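Local coordinates for protein acyl-coenzyme A thioesterase PaaI (Escherichia coli, PDB 2FS2) that hydrolyses acyl-CoA thioesters, preferring ring-hydroxylated phenylacetyl-CoA esters, as a homotetrameric hot dog-fold thioesterase of phenylacetate degradation, at residues 21-26 / 54-59; 58-63 / 93-98; 114-117 / 121-124. All blocks are in the same frame, centred on the assembly; numbering follows the deposited sequence.

Contact 1: 21-26 / 54-59; sequences KALGID and GGQLFS
Leu23 reaches from the end of helix 18-22 to the first turns of helix 54-70, where Gln56 and Ser59 receive it. Its CB points at the second helix, and CG lies anti to the carbonyl carbon (chi1 -72°), which carries the fork of the side chain forward onto the neighbouring helix. At CG the chain divides: CD1 comes to 3.9 Å from Ser59 CB, while CD2 sits 3.7 Å from Gln56 CG. The two methyls therefore rest on residues three apart, about one helical turn, and the Leu23 side chain crosses that of Gln56 at about a right angle. It is the aliphatic part of Gln56, bent at chi2, that meets the leucine.

Ser59 can offer its CB as an apolar surface because its hydroxyl is turned back into its own helix. Ser59 OG donates to Gly55 O at 2.6 Å, and the same carbonyl also accepts from the backbone N of Ser59, so the buried hydroxyl is satisfied locally. Ile25 adds a lighter touch, its CD1 lying 4.5 Å from Ser59 O; its side chain also packs on Leu60 and Thr63 farther along the helix and on Val37 and Met39 of strand 34-40. On another side of the helix, Phe58 meets Phe58 of the second subunit.

Between Leu23 and Ile25 the chain turns at Gly24, whose positive phi (70°) and bond from Gly24 N to Lys21 O, at 3.0 Å, belong to a Schellman motif ending helix 18-22 and leading into strand 26-31, beside the long central helix of the hot dog fold.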
loop_
_atom_site.group_PDB
_atom_site.type_symbol
_atom_site.label_atom_id
_atom_site.label_comp_id
_atom_site.label_asym_id
_atom_site.label_seq_id
_atom_site.Cartn_x
_atom_site.Cartn_y
_atom_site.Cartn_z
ATOM N N LYS B 21 -21.825 -16.334 -3.408
ATOM C CA LYS B 21 -22.499 -17.620 -3.197
ATOM C C LYS B 21 -21.559 -18.865 -3.373
ATOM O O LYS B 21 -21.581 -19.763 -2.516
ATOM C CB LYS B 21 -23.831 -17.730 -3.967
ATOM C CG LYS B 21 -24.771 -16.503 -3.813
ATOM C CD LYS B 21 -26.149 -16.844 -4.458
ATOM C CE LYS B 21 -27.033 -15.593 -4.822
ATOM N NZ LYS B 21 -26.960 -15.267 -6.331
ATOM N N ALA B 22 -20.670 -18.871 -4.374
ATOM C CA ALA B 22 -19.730 -19.993 -4.583
ATOM C C ALA B 22 -18.783 -20.151 -3.419
ATOM O O ALA B 22 -18.390 -21.271 -3.090
ATOM C CB ALA B 22 -18.895 -19.795 -5.849
ATOM N N LEU B 23 -18.359 -19.034 -2.828
ATOM C CA LEU B 23 -17.489 -19.134 -1.675
ATOM C C LEU B 23 -18.219 -19.278 -0.306
ATOM O O LEU B 23 -17.508 -19.358 0.713
ATOM C CB LEU B 23 -16.598 -17.927 -1.612
ATOM C CG LEU B 23 -15.529 -17.913 -2.675
ATOM C CD1 LEU B 23 -15.229 -16.397 -2.863
ATOM C CD2 LEU B 23 -14.315 -18.595 -2.161
ATOM N N GLY B 24 -19.580 -19.324 -0.306
ATOM C CA GLY B 24 -20.386 -19.396 0.889
ATOM C C GLY B 24 -20.387 -18.125 1.734
ATOM O O GLY B 24 -20.502 -18.185 2.947
ATOM N N ILE B 25 -20.218 -16.958 1.126
ATOM C CA ILE B 25 -20.258 -15.722 1.897
ATOM C C ILE B 25 -21.707 -15.374 2.235
ATOM O O ILE B 25 -22.574 -15.430 1.367
ATOM C CB ILE B 25 -19.467 -14.570 1.133
ATOM C CG1 ILE B 25 -18.089 -15.060 0.906
ATOM C CG2 ILE B 25 -19.324 -13.316 1.932
ATOM C CD1 ILE B 25 -17.199 -14.136 0.216
ATOM N N ASP B 26 -21.961 -15.101 3.508
ATOM C CA ASP B 26 -23.211 -14.597 3.943
ATOM C C ASP B 26 -23.106 -13.149 4.459
ATOM O O ASP B 26 -22.104 -12.771 5.074
ATOM C CB ASP B 26 -23.678 -15.474 5.065
ATOM C CG ASP B 26 -24.004 -16.892 4.586
ATOM O OD1 ASP B 26 -24.892 -17.017 3.699
ATOM O OD2 ASP B 26 -23.418 -17.939 5.031
ATOM N N GLY B 54 -4.665 -16.950 -0.298
ATOM C CA GLY B 54 -4.783 -15.503 -0.331
ATOM C C GLY B 54 -5.957 -15.003 -1.182
ATOM O O GLY B 54 -6.682 -14.137 -0.768
ATOM N N GLY B 55 -6.112 -15.534 -2.369
ATOM C CA GLY B 55 -7.174 -15.092 -3.224
ATOM C C GLY B 55 -8.542 -15.263 -2.627
ATOM O O GLY B 55 -9.408 -14.456 -2.940
ATOM N N GLN B 56 -8.726 -16.283 -1.779
ATOM C CA GLN B 56 -10.023 -16.495 -1.101
ATOM C C GLN B 56 -10.187 -15.485 0.019
ATOM O O GLN B 56 -11.290 -15.031 0.261
ATOM C CB GLN B 56 -10.150 -17.921 -0.505
ATOM C CG GLN B 56 -10.717 -19.044 -1.478
ATOM C CD GLN B 56 -9.599 -19.812 -2.295
ATOM O OE1 GLN B 56 -8.503 -19.269 -2.513
ATOM N NE2 GLN B 56 -9.912 -21.058 -2.769
ATOM N N LEU B 57 -9.097 -15.232 0.748
ATOM C CA LEU B 57 -9.077 -14.215 1.748
ATOM C C LEU B 57 -9.263 -12.863 1.099
ATOM O O LEU B 57 -10.121 -12.129 1.552
ATOM C CB LEU B 57 -7.750 -14.183 2.436
ATOM C CG LEU B 57 -7.543 -15.129 3.580
ATOM C CD1 LEU B 57 -6.362 -14.626 4.420
ATOM C CD2 LEU B 57 -8.854 -15.242 4.390
ATOM N N PHE B 58 -8.495 -12.551 0.033
ATOM C CA PHE B 58 -8.682 -11.307 -0.699
ATOM C C PHE B 58 -10.167 -11.212 -1.113
ATOM O O PHE B 58 -10.783 -10.182 -1.002
ATOM C CB PHE B 58 -7.751 -11.211 -1.936
ATOM C CG PHE B 58 -7.996 -9.968 -2.782
ATOM C CD1 PHE B 58 -7.335 -8.813 -2.530
ATOM C CD2 PHE B 58 -8.956 -9.944 -3.766
ATOM C CE1 PHE B 58 -7.629 -7.643 -3.259
ATOM C CE2 PHE B 58 -9.244 -8.785 -4.497
ATOM C CZ PHE B 58 -8.575 -7.658 -4.252
ATOM N N SER B 59 -10.769 -12.303 -1.522
ATOM C CA SER B 59 -12.141 -12.241 -2.052
ATOM C C SER B 59 -13.159 -11.959 -0.998
ATOM O O SER B 59 -14.168 -11.228 -1.261
ATOM C CB SER B 59 -12.548 -13.530 -2.722
ATOM O OG SER B 59 -11.708 -13.720 -3.830
#

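Contact 2: 58-63 / 93-98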
loop_
_atom_site.group_PDB
_atom_site.type_symbol
_atom_site.label_atom_id
_atom_site.label_comp_id
_atom_site.label_asym_id
_atom_site.label_seq_id
_atom_site.Cartn_x
_atom_site.Cartn_y
_atom_site.Cartn_z
ATOM N N PHE B 58 -8.495 -12.551 0.033
ATOM C CA PHE B 58 -8.682 -11.307 -0.699
ATOM C C PHE B 58 -10.167 -11.212 -1.113
ATOM O O PHE B 58 -10.783 -10.182 -1.002
ATOM C CB PHE B 58 -7.751 -11.211 -1.936
ATOM C CG PHE B 58 -7.996 -9.968 -2.782
ATOM C CD1 PHE B 58 -7.335 -8.813 -2.530
ATOM C CD2 PHE B 58 -8.956 -9.944 -3.766
ATOM C CE1 PHE B 58 -7.629 -7.643 -3.259
ATOM C CE2 PHE B 58 -9.244 -8.785 -4.497
ATOM C CZ PHE B 58 -8.575 -7.658 -4.252
ATOM N N SER B 59 -10.769 -12.303 -1.522
ATOM C CA SER B 59 -12.141 -12.241 -2.052
ATOM C C SER B 59 -13.159 -11.959 -0.998
ATOM O O SER B 59 -14.168 -11.228 -1.261
ATOM C CB SER B 59 -12.548 -13.530 -2.722
ATOM O OG SER B 59 -11.708 -13.720 -3.830
ATOM N N LEU B 60 -12.885 -12.455 0.204
ATOM C CA LEU B 60 -13.728 -12.162 1.271
ATOM C C LEU B 60 -13.652 -10.680 1.640
ATOM O O LEU B 60 -14.659 -10.074 2.003
ATOM C CB LEU B 60 -13.324 -13.035 2.483
ATOM C CG LEU B 60 -14.028 -12.786 3.829
ATOM C CD1 LEU B 60 -15.574 -13.023 3.715
ATOM C CD2 LEU B 60 -13.460 -13.754 4.901
ATOM N N ALA B 61 -12.424 -10.116 1.654
ATOM C CA ALA B 61 -12.269 -8.729 2.055
ATOM C C ALA B 61 -12.940 -7.805 1.003
ATOM O O ALA B 61 -13.571 -6.819 1.345
ATOM C CB ALA B 61 -10.732 -8.367 2.249
ATOM N N ASP B 62 -12.885 -8.201 -0.231
ATOM C CA ASP B 62 -13.279 -7.408 -1.374
ATOM C C ASP B 62 -14.764 -7.478 -1.435
ATOM O O ASP B 62 -15.416 -6.553 -1.905
ATOM C CB ASP B 62 -12.690 -8.082 -2.628
ATOM C CG ASP B 62 -12.927 -7.285 -3.930
ATOM O OD1 ASP B 62 -12.988 -6.005 -3.905
ATOM O OD2 ASP B 62 -13.012 -7.850 -5.048
ATOM N N THR B 63 -15.328 -8.567 -0.926
ATOM C CA THR B 63 -16.774 -8.631 -0.836
ATOM C C THR B 63 -17.318 -7.699 0.261
ATOM O O THR B 63 -18.335 -7.016 0.035
ATOM C CB THR B 63 -17.205 -10.081 -0.549
ATOM O OG1 THR B 63 -16.792 -10.917 -1.632
ATOM C CG2 THR B 63 -18.671 -10.218 -0.579
ATOM N N ASP B 93 -12.303 -22.878 10.140
ATOM C CA ASP B 93 -12.244 -21.565 10.798
ATOM C C ASP B 93 -13.445 -20.757 10.292
ATOM O O ASP B 93 -13.741 -20.814 9.098
ATOM C CB ASP B 93 -10.948 -20.819 10.492
ATOM C CG ASP B 93 -9.805 -21.172 11.449
ATOM O OD1 ASP B 93 -9.937 -22.140 12.316
ATOM O OD2 ASP B 93 -8.694 -20.517 11.386
ATOM N N THR B 94 -14.146 -20.024 11.151
ATOM C CA THR B 94 -15.213 -19.124 10.595
ATOM C C THR B 94 -14.627 -17.753 10.583
ATOM O O THR B 94 -14.179 -17.308 11.618
ATOM C CB THR B 94 -16.486 -19.075 11.469
ATOM O OG1 THR B 94 -17.162 -20.303 11.290
ATOM C CG2 THR B 94 -17.564 -18.076 10.922
ATOM N N LEU B 95 -14.732 -17.062 9.444
ATOM C CA LEU B 95 -14.013 -15.791 9.216
ATOM C C LEU B 95 -15.055 -14.683 8.981
ATOM O O LEU B 95 -15.993 -14.850 8.211
ATOM C CB LEU B 95 -13.138 -15.925 7.979
ATOM C CG LEU B 95 -12.011 -16.936 8.032
ATOM C CD1 LEU B 95 -11.138 -16.917 6.796
ATOM C CD2 LEU B 95 -11.153 -16.679 9.254
ATOM N N THR B 96 -14.909 -13.576 9.676
ATOM C CA THR B 96 -15.814 -12.470 9.606
ATOM C C THR B 96 -15.001 -11.246 9.104
ATOM O O THR B 96 -13.966 -10.915 9.686
ATOM C CB THR B 96 -16.403 -12.242 11.013
ATOM O OG1 THR B 96 -16.953 -13.494 11.516
ATOM C CG2 THR B 96 -17.651 -11.407 10.956
ATOM N N ALA B 97 -15.445 -10.655 8.014
ATOM C CA ALA B 97 -14.836 -9.437 7.423
ATOM C C ALA B 97 -15.793 -8.273 7.690
ATOM O O ALA B 97 -17.019 -8.380 7.374
ATOM C CB ALA B 97 -14.554 -9.616 5.879
ATOM N N THR B 98 -15.290 -7.235 8.353
ATOM C CA THR B 98 -16.029 -6.055 8.633
ATOM C C THR B 98 -15.395 -4.913 7.875
ATOM O O THR B 98 -14.201 -4.661 8.035
ATOM C CB THR B 98 -15.890 -5.770 10.047
ATOM O OG1 THR B 98 -16.543 -6.817 10.820
ATOM C CG2 THR B 98 -16.661 -4.527 10.510
#
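Leu60 holds CG opposite its backbone N (chi1 174°), a setting that turns the branched end of the side chain out from helix 54-70 onto strand 94-101, where it meets Leu95 and Ala97. On the strand, Leu95 CG stands anti to the carbonyl carbon (chi1 -64°), which turns its isobutyl end toward Val123 and Asn117 and leaves CB to meet the helix. Leu60 CD2 approaches Leu95 CB to 3.8 Å, the two leucine side chains crossing obliquely. Ala97, two residues on and pointing to the same helix, brings its methyl CB to 3.8 Å from Leu60 CG and 3.9 Å from Leu60 O. One leucine thus spans two inward-facing positions of the strand, the small alanine letting the helix backbone come close.

Ile115 of the adjoining strand touches both Leu60 and Ala97 and extends the apolar layer. A turn away, Thr63 OG1 donates to Ser59 O at 2.7 Å, and Thr63 N reaches that oxygen from the opposite face of the carbonyl plane, which keeps the hydroxyl bonded within the helix. The contact itself is wholly apolar and all three touching residues are buried, so helix and sheet are held here by hydrophobic burial and close fit, without a polar bond between the two segments.

Contact 3: 114-117 / 121-124; sequences EIVN and KTVA
Glu114 and Thr122 meet through their side chains across a β hairpin, strand 108-116 pairing antiparallel with strand 122-132, and these side chains cross at about a right angle; the strand partner of Thr122 is Val116. A classic β bulge interrupts the pairing: Val123 and Ala124 both stand opposite Ile115, whose carbonyl oxygen accepts from Val123 N at 2.7 Å and, weakly, from Ala124 N. Ile115 N completes the pair with a nearly straight bond to Ala124 O.

With CG anti to the backbone N (chi1 174°) and an extended chain beyond it, Glu114 passes over the Thr122 methyl, CG2 lying 3.9 Å from Glu114 CG. The hydroxyl Thr122 OG1 donates to Glu114 OE2 at 3.0 Å, almost in line with the carboxylate C-O bond. The other oxygen, OE1, forms a salt bridge with Arg102 of the third subunit, so one carboxylate joins the hairpin to the tetramer partner. A glutamine here carries no charge, and Arg102 of the third subunit would probably be left without its ionic mate.

Ile115 and Val123 approach each other at a slant, Ile115 CG2 lying 4.1 Å from Val123 CB, and both side chains also pack on Leu95 of strand 94-101. Toward the turn, Asn117 and Lys121 run side by side and point the same way. Their backbones are tied by Asn117 N to Lys121 O, while the lysine chain, bent at chi2 and chi3, leads away at its end. Asn117 has CG between its backbone N and carbonyl carbon (chi1 72°), which swings the amide back over the turn: OD1 accepts from Lys121 N at 3.0 Å, the donor standing 49° out of the carbonyl plane.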
loop_
_atom_site.group_PDB
_atom_site.type_symbol
_atom_site.label_atom_id
_atom_site.label_comp_id
_atom_site.label_asym_id
_atom_site.label_seq_id
_atom_site.Cartn_x
_atom_site.Cartn_y
_atom_site.Cartn_z
ATOM N N GLU B 114 -11.464 -5.463 8.213
ATOM C CA GLU B 114 -10.665 -6.372 9.054
ATOM C C GLU B 114 -11.303 -7.750 8.987
ATOM O O GLU B 114 -12.510 -7.875 9.199
ATOM C CB GLU B 114 -10.685 -5.836 10.478
ATOM C CG GLU B 114 -9.995 -6.783 11.519
ATOM C CD GLU B 114 -9.609 -6.064 12.816
ATOM O OE1 GLU B 114 -10.172 -4.940 13.055
ATOM O OE2 GLU B 114 -8.733 -6.605 13.610
ATOM N N ILE B 115 -10.478 -8.788 8.864
ATOM C CA ILE B 115 -10.929 -10.163 8.933
ATOM C C ILE B 115 -10.446 -10.844 10.247
ATOM O O ILE B 115 -9.270 -10.825 10.555
ATOM C CB ILE B 115 -10.497 -11.037 7.659
ATOM C CG1 ILE B 115 -10.916 -10.406 6.309
ATOM C CG2 ILE B 115 -11.037 -12.517 7.766
ATOM C CD1 ILE B 115 -10.499 -11.257 5.050
ATOM N N VAL B 116 -11.394 -11.422 10.971
ATOM C CA VAL B 116 -11.216 -11.930 12.305
ATOM C C VAL B 116 -11.745 -13.350 12.274
ATOM O O VAL B 116 -12.729 -13.619 11.540
ATOM C CB VAL B 116 -12.037 -11.031 13.269
ATOM C CG1 VAL B 116 -12.275 -11.654 14.552
ATOM C CG2 VAL B 116 -11.278 -9.631 13.532
ATOM N N ASN B 117 -11.075 -14.274 12.984
ATOM C CA ASN B 117 -11.576 -15.630 13.035
ATOM C C ASN B 117 -12.451 -15.873 14.241
ATOM O O ASN B 117 -12.772 -14.939 14.998
ATOM C CB ASN B 117 -10.456 -16.637 12.965
ATOM C CG ASN B 117 -9.655 -16.682 14.260
ATOM O OD1 ASN B 117 -10.063 -16.170 15.309
ATOM N ND2 ASN B 117 -8.509 -17.269 14.181
ATOM N N LYS B 121 -9.212 -13.598 16.642
ATOM C CA LYS B 121 -7.884 -13.212 16.261
ATOM C C LYS B 121 -7.962 -12.608 14.842
ATOM O O LYS B 121 -8.605 -13.117 13.967
ATOM C CB LYS B 121 -6.932 -14.455 16.377
ATOM C CG LYS B 121 -7.012 -15.181 17.711
ATOM C CD LYS B 121 -5.842 -14.853 18.756
ATOM C CE LYS B 121 -4.811 -16.057 19.009
ATOM N NZ LYS B 121 -3.395 -15.685 19.561
ATOM N N THR B 122 -7.333 -11.468 14.636
ATOM C CA THR B 122 -7.064 -10.963 13.258
ATOM C C THR B 122 -6.313 -11.803 12.291
ATOM O O THR B 122 -5.158 -12.123 12.474
ATOM C CB THR B 122 -6.356 -9.651 13.331
ATOM O OG1 THR B 122 -6.978 -8.915 14.401
ATOM C CG2 THR B 122 -6.768 -8.860 12.044
ATOM N N VAL B 123 -6.972 -12.110 11.187
ATOM C CA VAL B 123 -6.386 -12.824 10.132
ATOM C C VAL B 123 -5.717 -11.899 9.108
ATOM O O VAL B 123 -4.664 -12.265 8.536
ATOM C CB VAL B 123 -7.502 -13.654 9.504
ATOM C CG1 VAL B 123 -7.149 -14.147 8.130
ATOM C CG2 VAL B 123 -7.912 -14.816 10.511
ATOM N N ALA B 124 -6.324 -10.734 8.864
ATOM C CA ALA B 124 -5.923 -9.901 7.760
ATOM C C ALA B 124 -6.565 -8.489 7.901
ATOM O O ALA B 124 -7.660 -8.329 8.525
ATOM C CB ALA B 124 -6.297 -10.613 6.429
#

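Overall arrangement
Contacts 1 and 2 follow each other along helix 54-70, sharing Phe58 and Ser59, with centres about 7 Å apart; contact 3 comes later in the chain, its centre about 8 Å from contact 2 and about 14 Å from contact 1. Contact 1 sets the end of helix 18-22 beside the central helix, contact 2 lays that helix on strand 94-101, and contact 3 closes the hairpin whose first strand is the neighbour of 94-101 in the antiparallel sheet. Leu57 bridges them, touching Leu95, Ile115 and Val123. Together they join helix and curled sheet of the hot dog fold, with the second subunit meeting the helix and the third meeting the hairpin.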